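Local coordinates for CurB (PDB 5KP7), which probably serves as an acyl carrier protein, holding acyl intermediates on a 4'-phosphopantetheine arm during polyketide biosynthesis in the cyanobacterium Lyngbya majuscula, at residues 32-37 against 93-98; 69-74 against 81-86. All blocks are in the same frame, centred on the assembly; numbering follows the deposited sequence.

Contact 1: 32-37 against 93-98; sequences KIIKKY and GELADL
With CG1 set beside its own backbone N (chi1 -68°) and the chain running on extended through chi2 (167°), I34 reaches out from helix 27-41 and sets its terminal methyl, CD1, against L95 and A96 of helix 92-102. L95 answers with the other common choice for a helix: its CG is anti to the backbone N (chi1 -175°), which swings the branch point over to meet the incoming methyl. I34 CD1 then lies 3.8 Å from L95 CG, with L95 CB and L95 CD2 only slightly farther from it, and the two side chains pass at a slant instead of lying alongside. The same methyl rests on the backbone where the two residues join, 3.6 Å from A96 N, an approach of van der Waals kind. A96 CB, 4.1 Å from I34 CD1, closes the notch on its other flank. One methyl is thus shared by two neighbours, and nearly all of the close contact between the segments passes through it, in keeping with the modest 116 Å² of surface buried.

This is first-helix against last-helix packing in the helical bundle of the carrier-protein fold, and it illustrates how an alanine lets helices draw close: the CA atoms of I34 and A96 are 7.4 Å apart. All three touching residues are buried. Other parts of the chain finish the packing. A96 also meets L31, one turn back along helix 27-41, and I34 leans on V73 of helix 63-76 through its CG1, so the isoleucine serves two helices at once. Beyond the apolar seam, Y37 OH on the first helix is hydrogen-bonded to D76 OD2, a polar tie to the end of helix 63-76.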
loop_
_atom_site.group_PDB
_atom_site.type_symbol
_atom_site.label_atom_id
_atom_site.label_comp_id
_atom_site.label_asym_id
_atom_site.label_seq_id
_atom_site.Cartn_x
_atom_site.Cartn_y
_atom_site.Cartn_z
ATOM N N LYS B 32 2.525 -31.517 -18.079
ATOM C CA LYS B 32 3.866 -31.383 -18.648
ATOM C C LYS B 32 4.298 -29.926 -18.836
ATOM O O LYS B 32 5.445 -29.585 -18.527
ATOM C CB LYS B 32 3.994 -32.154 -19.961
ATOM C CG LYS B 32 4.060 -33.657 -19.764
ATOM C CD LYS B 32 4.992 -34.303 -20.780
ATOM C CE LYS B 32 5.238 -35.768 -20.469
ATOM N NZ LYS B 32 4.091 -36.606 -20.909
ATOM N N ILE B 33 3.382 -29.080 -19.310
ATOM C CA ILE B 33 3.669 -27.654 -19.528
ATOM C C ILE B 33 3.891 -26.916 -18.206
ATOM O O ILE B 33 4.728 -26.015 -18.138
ATOM C CB ILE B 33 2.554 -26.959 -20.343
ATOM C CG1 ILE B 33 2.488 -27.549 -21.758
ATOM C CG2 ILE B 33 2.802 -25.457 -20.443
ATOM C CD1 ILE B 33 1.265 -27.120 -22.545
ATOM N N ILE B 34 3.139 -27.303 -17.174
ATOM C CA ILE B 34 3.330 -26.758 -15.814
ATOM C C ILE B 34 4.704 -27.164 -15.283
ATOM O O ILE B 34 5.395 -26.355 -14.680
ATOM C CB ILE B 34 2.204 -27.205 -14.844
ATOM C CG1 ILE B 34 0.885 -26.548 -15.242
ATOM C CG2 ILE B 34 2.560 -26.908 -13.385
ATOM C CD1 ILE B 34 -0.325 -27.159 -14.568
ATOM N N LYS B 35 5.112 -28.409 -15.526
ATOM C CA LYS B 35 6.447 -28.867 -15.096
ATOM C C LYS B 35 7.577 -28.107 -15.784
ATOM O O LYS B 35 8.591 -27.804 -15.154
ATOM C CB LYS B 35 6.613 -30.363 -15.318
ATOM C CG LYS B 35 5.820 -31.216 -14.340
ATOM C CD LYS B 35 5.820 -32.668 -14.794
ATOM C CE LYS B 35 5.198 -33.578 -13.760
ATOM N NZ LYS B 35 5.447 -35.005 -14.124
ATOM N N LYS B 36 7.386 -27.775 -17.057
ATOM C CA LYS B 36 8.403 -27.064 -17.828
ATOM C C LYS B 36 8.701 -25.680 -17.267
ATOM O O LYS B 36 9.865 -25.344 -17.028
ATOM C CB LYS B 36 7.983 -26.935 -19.295
ATOM C CG LYS B 36 9.084 -26.380 -20.195
ATOM C CD LYS B 36 8.569 -25.344 -21.177
ATOM C CE LYS B 36 7.728 -25.975 -22.271
ATOM N NZ LYS B 36 6.940 -24.942 -22.999
ATOM N N TYR B 37 7.652 -24.877 -17.060
ATOM C CA TYR B 37 7.850 -23.510 -16.555
ATOM C C TYR B 37 8.260 -23.497 -15.084
ATOM O O TYR B 37 9.029 -22.627 -14.675
ATOM C CB TYR B 37 6.633 -22.639 -16.828
ATOM C CG TYR B 37 6.383 -22.393 -18.298
ATOM C CD1 TYR B 37 7.305 -21.698 -19.080
ATOM C CD2 TYR B 37 5.222 -22.858 -18.915
ATOM C CE1 TYR B 37 7.083 -21.477 -20.433
ATOM C CE2 TYR B 37 4.991 -22.642 -20.265
ATOM C CZ TYR B 37 5.920 -21.955 -21.019
ATOM O OH TYR B 37 5.667 -21.745 -22.353
ATOM N N GLY B 93 -1.167 -31.062 -9.937
ATOM C CA GLY B 93 -2.188 -31.906 -10.528
ATOM C C GLY B 93 -3.535 -31.214 -10.592
ATOM O O GLY B 93 -4.200 -31.252 -11.620
ATOM N N GLU B 94 -3.934 -30.587 -9.487
ATOM C CA GLU B 94 -5.156 -29.786 -9.451
ATOM C C GLU B 94 -5.068 -28.568 -10.372
ATOM O O GLU B 94 -6.069 -28.204 -10.986
ATOM C CB GLU B 94 -5.494 -29.343 -8.020
ATOM C CG GLU B 94 -5.900 -30.491 -7.103
ATOM C CD GLU B 94 -6.363 -30.030 -5.726
ATOM O OE1 GLU B 94 -6.169 -28.833 -5.384
ATOM O OE2 GLU B 94 -6.940 -30.866 -4.983
ATOM N N LEU B 95 -3.892 -27.935 -10.470
ATOM C CA LEU B 95 -3.717 -26.803 -11.403
ATOM C C LEU B 95 -3.945 -27.263 -12.831
ATOM O O LEU B 95 -4.623 -26.590 -13.604
ATOM C CB LEU B 95 -2.325 -26.173 -11.289
ATOM C CG LEU B 95 -2.071 -24.912 -12.115
ATOM C CD1 LEU B 95 -3.128 -23.840 -11.825
ATOM C CD2 LEU B 95 -0.677 -24.383 -11.817
ATOM N N ALA B 96 -3.367 -28.407 -13.164
ATOM C CA ALA B 96 -3.587 -29.045 -14.470
ATOM C C ALA B 96 -5.072 -29.241 -14.773
ATOM O O ALA B 96 -5.506 -28.975 -15.895
ATOM C CB ALA B 96 -2.855 -30.378 -14.548
ATOM N N ASP B 97 -5.833 -29.699 -13.770
ATOM C CA ASP B 97 -7.298 -29.911 -13.901
ATOM C C ASP B 97 -8.030 -28.615 -14.199
ATOM O O ASP B 97 -8.961 -28.600 -15.002
ATOM C CB ASP B 97 -7.930 -30.471 -12.618
ATOM C CG ASP B 97 -7.415 -31.833 -12.238
ATOM O OD1 ASP B 97 -7.094 -32.646 -13.126
ATOM O OD2 ASP B 97 -7.367 -32.099 -11.021
ATOM N N LEU B 98 -7.629 -27.544 -13.512
ATOM C CA LEU B 98 -8.231 -26.222 -13.722
ATOM C C LEU B 98 -8.041 -25.761 -15.148
ATOM O O LEU B 98 -8.996 -25.355 -15.792
ATOM C CB LEU B 98 -7.661 -25.167 -12.760
ATOM C CG LEU B 98 -8.402 -25.048 -11.437
ATOM C CD1 LEU B 98 -7.631 -24.100 -10.520
ATOM C CD2 LEU B 98 -9.839 -24.568 -11.653
#

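Contact 2: 69-74 against 81-86; sequences IIMMVM and IPRIEL
M74 reaches from helix 63-76 into the turn formed by I81, R83 and L86, and its thioether can be traced atom by atom. CB points at 81-86, and CG, the first atom to touch, lies 4.1 Å from L86 CD2. SD comes next, wedged between two residues: it is 3.9 Å from L86 CD2 and about as far from R83 CG, with the arginine chain running across it at about a right angle. A bend at chi3 (79°) then turns CE onto the backbone, 3.2 Å from I81 O, a close approach of methyl to carbonyl oxygen. CE also brushes I81 CG1 at 4.2 Å.

A turn earlier, I70 CG2 packs 3.8 Å from L86 CB, the two side chains sliding past each other in opposite directions. M71 uses its sulfur differently. R83 NE donates a weak hydrogen bond to M71 SD (3.6 Å, 147° at the hydrogen), which meets the edge of the guanidinium in its plane. The stronger bonds of that group lie elsewhere: NH1 and NH2 each form a salt bridge to an acidic side chain on the chain of another protein. Here the helix that begins at S63, the phosphopantetheine-bearing serine, is buttressed by the short 3-10 segment 83-86, matching the second helix and short third helix of acyl carrier proteins, where partner enzymes commonly dock.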
loop_
_atom_site.group_PDB
_atom_site.type_symbol
_atom_site.label_atom_id
_atom_site.label_comp_id
_atom_site.label_asym_id
_atom_site.label_seq_id
_atom_site.Cartn_x
_atom_site.Cartn_y
_atom_site.Cartn_z
ATOM N N ILE B 69 4.271 -18.665 -12.990
ATOM C CA ILE B 69 4.065 -19.983 -13.621
ATOM C C ILE B 69 2.667 -20.071 -14.239
ATOM O O ILE B 69 2.516 -20.512 -15.378
ATOM C CB ILE B 69 4.328 -21.136 -12.632
ATOM C CG1 ILE B 69 5.834 -21.241 -12.350
ATOM C CG2 ILE B 69 3.828 -22.471 -13.202
ATOM C CD1 ILE B 69 6.154 -22.014 -11.100
ATOM N N ILE B 70 1.660 -19.627 -13.498
ATOM C CA ILE B 70 0.297 -19.614 -14.013
ATOM C C ILE B 70 0.213 -18.785 -15.287
ATOM O O ILE B 70 -0.400 -19.224 -16.273
ATOM C CB ILE B 70 -0.719 -19.105 -12.971
ATOM C CG1 ILE B 70 -0.962 -20.178 -11.907
ATOM C CG2 ILE B 70 -2.041 -18.755 -13.630
ATOM C CD1 ILE B 70 -1.677 -19.681 -10.653
ATOM N N MET B 71 0.811 -17.596 -15.270
ATOM C CA MET B 71 0.710 -16.694 -16.416
ATOM C C MET B 71 1.465 -17.229 -17.640
ATOM O O MET B 71 0.991 -17.059 -18.762
ATOM C CB MET B 71 1.157 -15.293 -16.059
ATOM C CG MET B 71 0.183 -14.588 -15.090
ATOM S SD MET B 71 0.637 -12.876 -14.798
ATOM C CE MET B 71 2.065 -13.043 -13.745
ATOM N N MET B 72 2.602 -17.876 -17.409
ATOM C CA MET B 72 3.349 -18.533 -18.512
ATOM C C MET B 72 2.537 -19.657 -19.153
ATOM O O MET B 72 2.484 -19.771 -20.393
ATOM C CB MET B 72 4.679 -19.066 -17.999
ATOM C CG MET B 72 5.667 -17.972 -17.619
ATOM S SD MET B 72 6.969 -18.605 -16.536
ATOM C CE MET B 72 8.312 -18.806 -17.696
ATOM N N VAL B 73 1.890 -20.479 -18.329
ATOM C CA VAL B 73 1.049 -21.564 -18.844
ATOM C C VAL B 73 -0.151 -20.993 -19.615
ATOM O O VAL B 73 -0.498 -21.501 -20.692
ATOM C CB VAL B 73 0.550 -22.519 -17.738
ATOM C CG1 VAL B 73 -0.392 -23.577 -18.314
ATOM C CG2 VAL B 73 1.709 -23.192 -17.022
ATOM N N MET B 74 -0.787 -19.948 -19.072
ATOM C CA MET B 74 -1.910 -19.273 -19.746
ATOM C C MET B 74 -1.509 -18.792 -21.137
ATOM O O MET B 74 -2.226 -19.060 -22.125
ATOM C CB MET B 74 -2.417 -18.067 -18.930
ATOM C CG MET B 74 -3.203 -18.448 -17.698
ATOM S SD MET B 74 -3.620 -16.983 -16.711
ATOM C CE MET B 74 -5.015 -16.354 -17.638
ATOM N N ILE B 81 -8.299 -15.470 -20.271
ATOM C CA ILE B 81 -9.391 -15.390 -19.308
ATOM C C ILE B 81 -8.824 -14.728 -18.061
ATOM O O ILE B 81 -7.611 -14.555 -17.957
ATOM C CB ILE B 81 -9.967 -16.796 -18.965
ATOM C CG1 ILE B 81 -8.934 -17.683 -18.242
ATOM C CG2 ILE B 81 -10.479 -17.474 -20.236
ATOM C CD1 ILE B 81 -9.464 -19.027 -17.795
ATOM N N PRO B 82 -9.690 -14.359 -17.094
ATOM C CA PRO B 82 -9.134 -13.752 -15.880
ATOM C C PRO B 82 -8.199 -14.709 -15.148
ATOM O O PRO B 82 -8.520 -15.899 -15.022
ATOM C CB PRO B 82 -10.385 -13.478 -15.031
ATOM C CG PRO B 82 -11.463 -13.282 -16.028
ATOM C CD PRO B 82 -11.162 -14.259 -17.130
ATOM N N ARG B 83 -7.056 -14.191 -14.688
ATOM C CA ARG B 83 -6.072 -14.980 -13.945
ATOM C C ARG B 83 -6.625 -15.635 -12.695
ATOM O O ARG B 83 -6.204 -16.736 -12.314
ATOM C CB ARG B 83 -4.860 -14.110 -13.574
ATOM C CG ARG B 83 -4.134 -13.489 -14.740
ATOM C CD ARG B 83 -3.279 -12.300 -14.313
ATOM N NE ARG B 83 -2.685 -11.640 -15.468
ATOM C CZ ARG B 83 -3.287 -10.756 -16.265
ATOM N NH1 ARG B 83 -2.616 -10.243 -17.278
ATOM N NH2 ARG B 83 -4.556 -10.394 -16.110
ATOM N N ILE B 84 -7.596 -14.990 -12.055
ATOM C CA ILE B 84 -8.174 -15.559 -10.843
ATOM C C ILE B 84 -8.889 -16.886 -11.081
ATOM O O ILE B 84 -9.109 -17.622 -10.137
ATOM C CB ILE B 84 -9.143 -14.591 -10.110
ATOM C CG1 ILE B 84 -10.357 -14.213 -10.977
ATOM C CG2 ILE B 84 -8.389 -13.357 -9.666
ATOM C CD1 ILE B 84 -11.439 -13.547 -10.161
ATOM N N GLU B 85 -9.257 -17.177 -12.325
ATOM C CA GLU B 85 -9.920 -18.461 -12.627
ATOM C C GLU B 85 -8.977 -19.663 -12.459
ATOM O O GLU B 85 -9.438 -20.815 -12.405
ATOM C CB GLU B 85 -10.594 -18.417 -14.007
ATOM C CG GLU B 85 -11.718 -17.400 -14.022
ATOM C CD GLU B 85 -12.565 -17.362 -15.258
ATOM O OE1 GLU B 85 -12.498 -18.284 -16.094
ATOM O OE2 GLU B 85 -13.347 -16.393 -15.372
ATOM N N LEU B 86 -7.675 -19.406 -12.354
ATOM C CA LEU B 86 -6.687 -20.460 -12.107
ATOM C C LEU B 86 -6.236 -20.549 -10.657
ATOM O O LEU B 86 -5.306 -21.302 -10.354
ATOM C CB LEU B 86 -5.468 -20.271 -13.029
ATOM C CG LEU B 86 -5.668 -20.478 -14.539
ATOM C CD1 LEU B 86 -6.420 -21.779 -14.829
ATOM C CD2 LEU B 86 -6.373 -19.326 -15.228
#

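Starting from the N terminus, the chain lays down helix 27-41, which supplies 32-37, and passes through a long connection to helix 63-76, which supplies 69-74. It soon turns back through 81-86, closing contact 2 as a short, local loop, and only with 93-98 on helix 92-102 does contact 1 close the wide one. The short loop therefore sits wholly within the wide one, and the two do not cross. Contact 1 joins the chain's outer helices; contact 2 braces the central helix with the turn that follows it. They also touch directly: Y37 CD1 lies 3.4 Å from M72 CE, and L98 CD1 lies 3.6 Å from L86 O.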